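Nitroreductase family protein (Clostridium novyi, PDB 3G14) probably acts as an oxidoreductase of the nitroreductase family, whose members typically work with a bound flavin mononucleotide. Local coordinates at residues K43-E52 / M80-S91; L56-N66 / A127-L137. One frame throughout, in Å; residues are numbered along the deposited sequence. Where two conformers were deposited one is given.

Overall arrangement
Contact 1 lies in the buried core. It pairs the two middle strands of the central sheet, 46-51 and 80-86, through regular backbone hydrogen bonds and mostly apolar side chains on both faces. Contact 2 lies farther out and is only partly buried. It packs helix 54-63 against helix 130-137, with two alanines, larger aliphatic side chains and Asp-59 between them and just two backbone bonds at one end. The two sites have centres about 15 Å apart but still touch. Strand 46-51 leads on into helix 54-63. Val-51 meets Leu-56 and Leu-137, and Val-83 meets Leu-137. The end of contact 2 around Phe-128 also reaches the second subunit.

Contact 1. Residues K43-E52 / M80-S91; sequences KTPYKFIVVE and MTIVAVANPEES
Val-51 N donates to Thr-81 O at 2.7 Å, the shortest hydrogen bond across this strand pair and nearly straight. Strands 46-51 and 80-86 are antiparallel neighbours in the middle of the mixed sheet of the nitroreductase fold. Hydrogen-bonded pairs Lys-47/Val-85, Ile-49/Val-83 and Val-51/Thr-81 alternate with non-hydrogen-bonded ones. Asn-87 N extends the pairing to Pro-45 O at 2.8 Å. On the face of Tyr-46, Phe-48 and Val-50, the Phe-48 ring meets its neighbours obliquely. Its CE1 lies 3.7 Å from Ala-84 CB, and its CD1 touches Ile-82 CG2. Helix 99-117 covers Tyr-46 and Ala-86 on this side. On the other face, Val-51 CG2 meets Val-83 CG2 at 3.9 Å, and Ile-49 CD1 reaches Val-85 CG2. Beyond the strands, Asn-87 OD1 caps the following turn by accepting from Glu-89 N. Glu-90 CB packs on Pro-45 CB at 3.9 Å. Glu-90 OE2 accepts from a water that in turn accepts from Thr-44 N. At the far end, selenomethionine Met-80 bends at chi3 (52°), which lays its CE beside Glu-52 OE2, while its SE rests 3.7 Å from Val-50 CG1.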
# COMPACT_ATOMS: atom_id res chain seq x y z
N LYS B 43 -7.34 5.37 -11.98
CA LYS B 43 -8.70 5.16 -11.54
C LYS B 43 -8.71 5.11 -10.02
O LYS B 43 -7.71 4.84 -9.37
CB LYS B 43 -9.25 3.86 -12.10
CG LYS B 43 -9.32 3.84 -13.60
CD LYS B 43 -9.75 2.44 -14.08
CE LYS B 43 -9.69 2.33 -15.60
NZ LYS B 43 -10.41 3.46 -16.23
N THR B 44 -9.84 5.36 -9.42
CA THR B 44 -9.80 5.41 -7.95
C THR B 44 -10.93 4.55 -7.51
O THR B 44 -11.99 5.05 -7.23
CB THR B 44 -9.95 6.85 -7.41
OG1 THR B 44 -8.88 7.66 -7.90
CG2 THR B 44 -9.92 6.87 -5.87
N PRO B 45 -10.71 3.21 -7.52
CA PRO B 45 -11.83 2.28 -7.30
C PRO B 45 -12.31 2.14 -5.83
O PRO B 45 -13.01 1.19 -5.52
CB PRO B 45 -11.26 0.94 -7.79
CG PRO B 45 -9.82 1.03 -7.60
CD PRO B 45 -9.44 2.49 -7.77
N TYR B 46 -11.93 3.06 -4.96
CA TYR B 46 -12.26 2.99 -3.53
C TYR B 46 -12.77 4.35 -3.04
O TYR B 46 -12.59 5.37 -3.70
CB TYR B 46 -11.02 2.57 -2.71
CG TYR B 46 -9.78 3.32 -3.10
CD1 TYR B 46 -9.55 4.63 -2.66
CD2 TYR B 46 -8.85 2.77 -3.99
CE1 TYR B 46 -8.43 5.32 -3.07
CE2 TYR B 46 -7.75 3.48 -4.42
CZ TYR B 46 -7.55 4.76 -3.95
OH TYR B 46 -6.42 5.47 -4.36
N LYS B 47 -13.48 4.30 -1.92
CA LYS B 47 -13.85 5.44 -1.11
C LYS B 47 -13.70 5.06 0.35
O LYS B 47 -13.55 3.86 0.68
CB LYS B 47 -15.30 5.86 -1.41
CG LYS B 47 -15.58 6.25 -2.88
CD LYS B 47 -17.04 6.67 -3.12
CE LYS B 47 -17.22 7.35 -4.48
NZ LYS B 47 -16.88 6.52 -5.62
N PHE B 48 -13.71 6.08 1.22
CA PHE B 48 -13.50 5.95 2.67
C PHE B 48 -14.74 6.40 3.40
O PHE B 48 -15.32 7.46 3.07
CB PHE B 48 -12.28 6.79 3.10
CG PHE B 48 -11.04 6.36 2.41
CD1 PHE B 48 -10.39 5.19 2.82
CD2 PHE B 48 -10.54 7.08 1.32
CE1 PHE B 48 -9.27 4.71 2.15
CE2 PHE B 48 -9.39 6.61 0.64
CZ PHE B 48 -8.75 5.43 1.07
N ILE B 49 -15.16 5.60 4.38
CA ILE B 49 -16.20 6.03 5.32
C ILE B 49 -15.51 6.33 6.65
O ILE B 49 -14.80 5.46 7.21
CB ILE B 49 -17.28 4.97 5.53
CG1 ILE B 49 -17.82 4.46 4.19
CG2 ILE B 49 -18.39 5.48 6.47
CD1 ILE B 49 -18.77 3.21 4.36
N VAL B 50 -15.68 7.56 7.12
CA VAL B 50 -15.28 7.94 8.47
C VAL B 50 -16.41 7.54 9.41
O VAL B 50 -17.53 8.02 9.28
CB VAL B 50 -14.97 9.46 8.60
CG1 VAL B 50 -14.72 9.89 10.08
CG2 VAL B 50 -13.78 9.85 7.72
N VAL B 51 -16.14 6.65 10.34
CA VAL B 51 -17.19 6.21 11.28
C VAL B 51 -16.98 6.86 12.65
O VAL B 51 -15.98 6.53 13.36
CB VAL B 51 -17.26 4.68 11.43
CG1 VAL B 51 -18.35 4.31 12.45
CG2 VAL B 51 -17.43 4.00 10.06
N GLU B 52 -17.91 7.74 13.04
CA GLU B 52 -17.87 8.45 14.33
C GLU B 52 -18.94 8.00 15.31
O GLU B 52 -18.78 8.19 16.52
CB GLU B 52 -17.99 9.97 14.17
CG GLU B 52 -16.81 10.60 13.41
CD GLU B 52 -16.75 12.13 13.46
OE1 GLU B 52 -17.53 12.78 14.19
OE2 GLU B 52 -15.89 12.69 12.74
N MSE B 80 -12.69 7.67 16.19
CA MSE B 80 -13.26 7.24 14.94
C MSE B 80 -12.53 6.05 14.33
O MSE B 80 -11.45 5.63 14.78
CB MSE B 80 -13.27 8.41 13.94
CG MSE B 80 -11.93 8.86 13.56
SE MSE B 80 -11.85 10.37 12.29
CE MSE B 80 -12.94 11.57 13.16
N THR B 81 -13.17 5.48 13.32
CA THR B 81 -12.61 4.42 12.50
C THR B 81 -12.76 4.79 11.03
O THR B 81 -13.77 5.38 10.63
CB THR B 81 -13.32 3.06 12.83
OG1 THR B 81 -12.88 2.59 14.11
CG2 THR B 81 -13.08 2.01 11.75
N ILE B 82 -11.73 4.51 10.25
CA ILE B 82 -11.77 4.74 8.79
C ILE B 82 -11.95 3.40 8.11
O ILE B 82 -11.17 2.48 8.35
CB ILE B 82 -10.52 5.46 8.26
CG1 ILE B 82 -10.40 6.84 8.94
CG2 ILE B 82 -10.60 5.63 6.75
CD1 ILE B 82 -9.07 7.58 8.79
N VAL B 83 -12.96 3.28 7.23
CA VAL B 83 -13.23 2.02 6.52
C VAL B 83 -13.00 2.22 5.00
O VAL B 83 -13.55 3.17 4.40
CB VAL B 83 -14.72 1.60 6.72
CG1 VAL B 83 -15.03 0.30 6.01
CG2 VAL B 83 -15.06 1.47 8.21
N ALA B 84 -12.20 1.34 4.40
CA ALA B 84 -11.86 1.44 2.99
C ALA B 84 -12.73 0.46 2.20
O ALA B 84 -12.66 -0.74 2.42
CB ALA B 84 -10.37 1.19 2.76
N VAL B 85 -13.54 0.99 1.27
CA VAL B 85 -14.52 0.24 0.50
C VAL B 85 -14.18 0.36 -1.00
O VAL B 85 -13.95 1.44 -1.52
CB VAL B 85 -15.95 0.78 0.76
CG1 VAL B 85 -17.06 -0.02 -0.03
CG2 VAL B 85 -16.25 0.80 2.29
N ALA B 86 -14.14 -0.76 -1.69
CA ALA B 86 -13.77 -0.77 -3.12
C ALA B 86 -14.77 -1.43 -4.04
O ALA B 86 -15.60 -2.28 -3.62
CB ALA B 86 -12.42 -1.42 -3.32
N ASN B 87 -14.67 -1.02 -5.30
CA ASN B 87 -15.46 -1.58 -6.37
C ASN B 87 -14.58 -2.45 -7.25
O ASN B 87 -13.80 -1.92 -8.07
CB ASN B 87 -16.04 -0.47 -7.22
CG ASN B 87 -16.99 -1.00 -8.30
OD1 ASN B 87 -17.19 -2.20 -8.50
ND2 ASN B 87 -17.60 -0.07 -8.99
N PRO B 88 -14.71 -3.78 -7.12
CA PRO B 88 -13.88 -4.72 -7.91
C PRO B 88 -14.07 -4.61 -9.41
O PRO B 88 -13.18 -4.97 -10.15
CB PRO B 88 -14.34 -6.09 -7.42
CG PRO B 88 -14.93 -5.86 -6.12
CD PRO B 88 -15.62 -4.53 -6.25
N GLU B 89 -15.21 -4.06 -9.85
CA GLU B 89 -15.53 -3.97 -11.27
C GLU B 89 -15.01 -2.72 -11.97
O GLU B 89 -15.00 -2.65 -13.19
CB GLU B 89 -17.05 -4.07 -11.46
CG GLU B 89 -17.66 -5.29 -10.80
CD GLU B 89 -17.21 -6.60 -11.41
OE1 GLU B 89 -17.29 -6.75 -12.65
OE2 GLU B 89 -16.76 -7.48 -10.64
N GLU B 90 -14.54 -1.74 -11.22
CA GLU B 90 -14.08 -0.51 -11.84
C GLU B 90 -12.90 -0.79 -12.76
O GLU B 90 -12.95 -0.47 -13.95
CB GLU B 90 -13.72 0.54 -10.80
CG GLU B 90 -12.82 1.64 -11.36
CD GLU B 90 -13.39 3.03 -11.16
OE1 GLU B 90 -13.89 3.32 -10.05
OE2 GLU B 90 -13.33 3.81 -12.13
N SER B 91 -11.85 -1.40 -12.21
CA SER B 91 -10.63 -1.69 -13.01
C SER B 91 -10.49 -3.21 -13.30
O SER B 91 -9.75 -3.60 -14.22
CB SER B 91 -9.40 -1.12 -12.29
OG SER B 91 -9.71 -0.01 -11.42
O HOH W 1 -12.21 6.11 -11.47

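Contact 2. Residues L56-N66 / A127-L137; sequences LKLDIANAIEN and AFNENKIKEAL
Ala-63 CB points into the other helix and meets Ile-133 CG1 at 3.7 Å. Helices 56-63 and 130-137 form an antiparallel pair, 172° apart in direction, with axes 9.0 Å apart. Ala-136 CB sits against the Asp-59 side chain, 3.6 Å from OD2, a carboxylate whose charge partner is Lys-55. Leu-56 lays CD2 by the carbonyl of Ala-136 and turns CD1 to Leu-137 CD2. Ile-60 adds looser apolar contacts to Ile-133 and Leu-137.

At the other end the two backbones lie closer. Asn-129 N donates to Ala-63 O at 2.8 Å, tying the last turn of one helix to the start of the other. Glu-65 N donates to Ala-127 O at 3.0 Å, from above the carbonyl plane. Asn-66 OD1 and Ala-127 N share a water. The Glu-65 carboxylate lies by the Phe-128/Asn-129 backbone, its CD 3.4 Å from Asn-129 N and its OE2 3.5 Å from Asn-129 CB. The two side chains cross at a slant, carboxylate and amide planes 47° apart. Asn-129 is the N-cap: chi1 -178° sets CG beside the carbonyl carbon, and OD1 reaches forward over the first turn to accept from Lys-132 N. Within 127-137, Ile-133 CD1 lies over one face of the Phe-128 ring, 3.5 Å above its plane and toward the rim.

Ser-95 OG of the second subunit hydrogen-bonds to Phe-128 O. Ile-64 rests on helix 70-77, Ile-60, Phe-128 and Ile-133 meet Leu-148 of strand 144-151, and Leu-56 and Leu-137 touch strand 46-51, so the helix pair lies against the central sheet.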
# COMPACT_ATOMS: atom_id res chain seq x y z
N LEU B 56 -22.33 2.60 15.61
CA LEU B 56 -21.67 1.97 14.46
C LEU B 56 -20.30 1.36 14.84
O LEU B 56 -19.90 0.30 14.32
CB LEU B 56 -21.56 2.97 13.28
CG LEU B 56 -22.91 3.53 12.79
CD1 LEU B 56 -22.71 4.54 11.62
CD2 LEU B 56 -23.86 2.40 12.39
N LYS B 57 -19.57 2.00 15.74
CA LYS B 57 -18.31 1.41 16.26
C LYS B 57 -18.58 0.07 16.90
O LYS B 57 -17.83 -0.90 16.72
CB LYS B 57 -17.66 2.33 17.30
CG LYS B 57 -17.14 3.61 16.73
CD LYS B 57 -16.51 4.41 17.85
CE LYS B 57 -16.37 5.82 17.50
NZ LYS B 57 -15.97 6.57 18.70
N LEU B 58 -19.67 0.02 17.68
CA LEU B 58 -20.09 -1.20 18.34
C LEU B 58 -20.41 -2.28 17.29
O LEU B 58 -19.96 -3.41 17.41
CB LEU B 58 -21.27 -0.94 19.30
CG LEU B 58 -21.92 -2.16 19.98
CD1 LEU B 58 -20.85 -2.96 20.73
CD2 LEU B 58 -23.08 -1.76 20.91
N ASP B 59 -21.13 -1.91 16.23
CA ASP B 59 -21.42 -2.85 15.12
C ASP B 59 -20.12 -3.38 14.50
O ASP B 59 -19.98 -4.59 14.25
CB ASP B 59 -22.21 -2.18 13.99
CG ASP B 59 -23.67 -1.88 14.34
OD1 ASP B 59 -24.25 -2.53 15.23
OD2 ASP B 59 -24.21 -0.97 13.69
N ILE B 60 -19.17 -2.47 14.26
CA ILE B 60 -17.89 -2.87 13.66
C ILE B 60 -17.12 -3.78 14.62
O ILE B 60 -16.60 -4.84 14.22
CB ILE B 60 -17.03 -1.67 13.23
CG1 ILE B 60 -17.74 -0.88 12.11
CG2 ILE B 60 -15.65 -2.14 12.79
CD1 ILE B 60 -17.10 0.45 11.85
N ALA B 61 -17.06 -3.39 15.89
CA ALA B 61 -16.39 -4.20 16.94
C ALA B 61 -16.93 -5.62 16.98
O ALA B 61 -16.15 -6.59 17.06
CB ALA B 61 -16.58 -3.53 18.32
N ASN B 62 -18.25 -5.76 16.93
CA ASN B 62 -18.86 -7.07 16.92
C ASN B 62 -18.57 -7.92 15.67
O ASN B 62 -18.62 -9.15 15.74
CB ASN B 62 -20.36 -6.99 17.15
CG ASN B 62 -20.72 -6.58 18.60
OD1 ASN B 62 -20.01 -6.92 19.56
ND2 ASN B 62 -21.86 -5.88 18.74
N ALA B 63 -18.30 -7.26 14.54
CA ALA B 63 -18.02 -7.94 13.25
C ALA B 63 -16.58 -8.46 13.10
O ALA B 63 -16.32 -9.32 12.28
CB ALA B 63 -18.37 -6.98 12.08
N ILE B 64 -15.65 -7.89 13.84
CA ILE B 64 -14.26 -8.26 13.77
C ILE B 64 -14.02 -9.72 14.23
O ILE B 64 -14.63 -10.18 15.20
CB ILE B 64 -13.37 -7.21 14.52
CG1 ILE B 64 -13.42 -5.89 13.79
CG2 ILE B 64 -11.94 -7.73 14.62
CD1 ILE B 64 -12.80 -4.70 14.56
N GLU B 65 -13.25 -10.46 13.43
CA GLU B 65 -13.04 -11.89 13.63
C GLU B 65 -11.58 -12.24 13.96
O GLU B 65 -10.90 -12.88 13.19
CB GLU B 65 -13.51 -12.64 12.40
CG GLU B 65 -15.02 -12.60 12.23
CD GLU B 65 -15.52 -13.15 10.90
OE1 GLU B 65 -14.74 -13.24 9.91
OE2 GLU B 65 -16.73 -13.47 10.87
N ASN B 66 -11.08 -11.74 15.07
CA ASN B 66 -9.71 -11.96 15.50
C ASN B 66 -9.72 -12.94 16.63
O ASN B 66 -10.75 -13.16 17.26
CB ASN B 66 -9.02 -10.63 15.92
CG ASN B 66 -8.59 -9.76 14.75
OD1 ASN B 66 -8.84 -10.03 13.54
ND2 ASN B 66 -7.89 -8.70 15.09
N ALA B 127 -9.73 -8.69 8.99
CA ALA B 127 -10.55 -9.91 9.29
C ALA B 127 -11.85 -9.55 10.00
O ALA B 127 -11.85 -9.15 11.16
CB ALA B 127 -9.75 -10.89 10.15
N PHE B 128 -12.97 -9.71 9.29
CA PHE B 128 -14.27 -9.34 9.81
C PHE B 128 -15.35 -10.03 8.99
O PHE B 128 -15.10 -10.49 7.86
CB PHE B 128 -14.50 -7.81 9.80
CG PHE B 128 -13.88 -7.09 8.61
CD1 PHE B 128 -14.39 -7.26 7.32
CD2 PHE B 128 -12.80 -6.24 8.80
CE1 PHE B 128 -13.81 -6.60 6.22
CE2 PHE B 128 -12.21 -5.58 7.73
CZ PHE B 128 -12.72 -5.75 6.44
N ASN B 129 -16.51 -10.13 9.60
CA ASN B 129 -17.75 -10.48 8.90
C ASN B 129 -18.14 -9.28 8.03
O ASN B 129 -18.70 -8.27 8.49
CB ASN B 129 -18.84 -10.82 9.89
CG ASN B 129 -20.14 -11.25 9.22
OD1 ASN B 129 -20.49 -10.81 8.11
ND2 ASN B 129 -20.86 -12.13 9.88
N GLU B 130 -17.76 -9.37 6.77
CA GLU B 130 -17.95 -8.28 5.86
C GLU B 130 -19.43 -7.91 5.69
O GLU B 130 -19.77 -6.73 5.54
CB GLU B 130 -17.34 -8.68 4.51
CG GLU B 130 -17.38 -7.60 3.48
CD GLU B 130 -16.63 -7.97 2.21
OE1 GLU B 130 -16.21 -9.13 2.06
OE2 GLU B 130 -16.50 -7.10 1.34
N ASN B 131 -20.32 -8.91 5.67
CA ASN B 131 -21.73 -8.62 5.49
C ASN B 131 -22.28 -7.75 6.60
O ASN B 131 -23.11 -6.86 6.37
CB ASN B 131 -22.54 -9.92 5.43
CG ASN B 131 -22.33 -10.68 4.14
OD1 ASN B 131 -21.95 -10.12 3.11
ND2 ASN B 131 -22.64 -11.95 4.18
N LYS B 132 -21.80 -8.03 7.82
CA LYS B 132 -22.23 -7.27 8.97
C LYS B 132 -21.75 -5.83 8.88
O LYS B 132 -22.50 -4.92 9.26
CB LYS B 132 -21.81 -7.93 10.30
CG LYS B 132 -22.74 -9.10 10.67
CD LYS B 132 -24.11 -8.59 11.17
CE LYS B 132 -25.28 -9.52 10.83
NZ LYS B 132 -26.60 -8.94 11.32
N ILE B 133 -20.54 -5.61 8.37
CA ILE B 133 -20.07 -4.22 8.22
C ILE B 133 -20.86 -3.51 7.10
O ILE B 133 -21.26 -2.35 7.24
CB ILE B 133 -18.55 -4.12 8.00
CG1 ILE B 133 -17.83 -4.57 9.30
CG2 ILE B 133 -18.17 -2.64 7.59
CD1 ILE B 133 -16.32 -4.58 9.24
N LYS B 134 -21.18 -4.23 6.02
CA LYS B 134 -21.99 -3.63 4.97
C LYS B 134 -23.37 -3.25 5.46
O LYS B 134 -23.90 -2.20 5.08
CB LYS B 134 -22.14 -4.57 3.79
CG LYS B 134 -20.86 -4.75 3.00
CD LYS B 134 -21.13 -5.83 1.97
CE LYS B 134 -20.07 -5.93 0.91
NZ LYS B 134 -20.32 -7.10 0.01
N GLU B 135 -23.98 -4.11 6.28
CA GLU B 135 -25.27 -3.81 6.88
C GLU B 135 -25.22 -2.60 7.82
O GLU B 135 -26.12 -1.76 7.82
CB GLU B 135 -25.83 -5.05 7.59
CG GLU B 135 -26.20 -6.17 6.61
CD GLU B 135 -26.51 -7.53 7.27
OE1 GLU B 135 -26.59 -7.59 8.50
OE2 GLU B 135 -26.68 -8.53 6.53
N ALA B 136 -24.17 -2.50 8.63
CA ALA B 136 -24.01 -1.37 9.55
C ALA B 136 -23.87 -0.04 8.83
O ALA B 136 -24.51 0.95 9.24
CB ALA B 136 -22.83 -1.58 10.44
N LEU B 137 -23.03 -0.02 7.78
CA LEU B 137 -22.63 1.21 7.09
C LEU B 137 -23.43 1.47 5.80
O LEU B 137 -23.17 2.44 5.10
CB LEU B 137 -21.14 1.19 6.83
CG LEU B 137 -20.24 0.88 8.05
CD1 LEU B 137 -18.73 1.04 7.78
CD2 LEU B 137 -20.65 1.75 9.23
O HOH W 2 -7.64 -8.36 11.22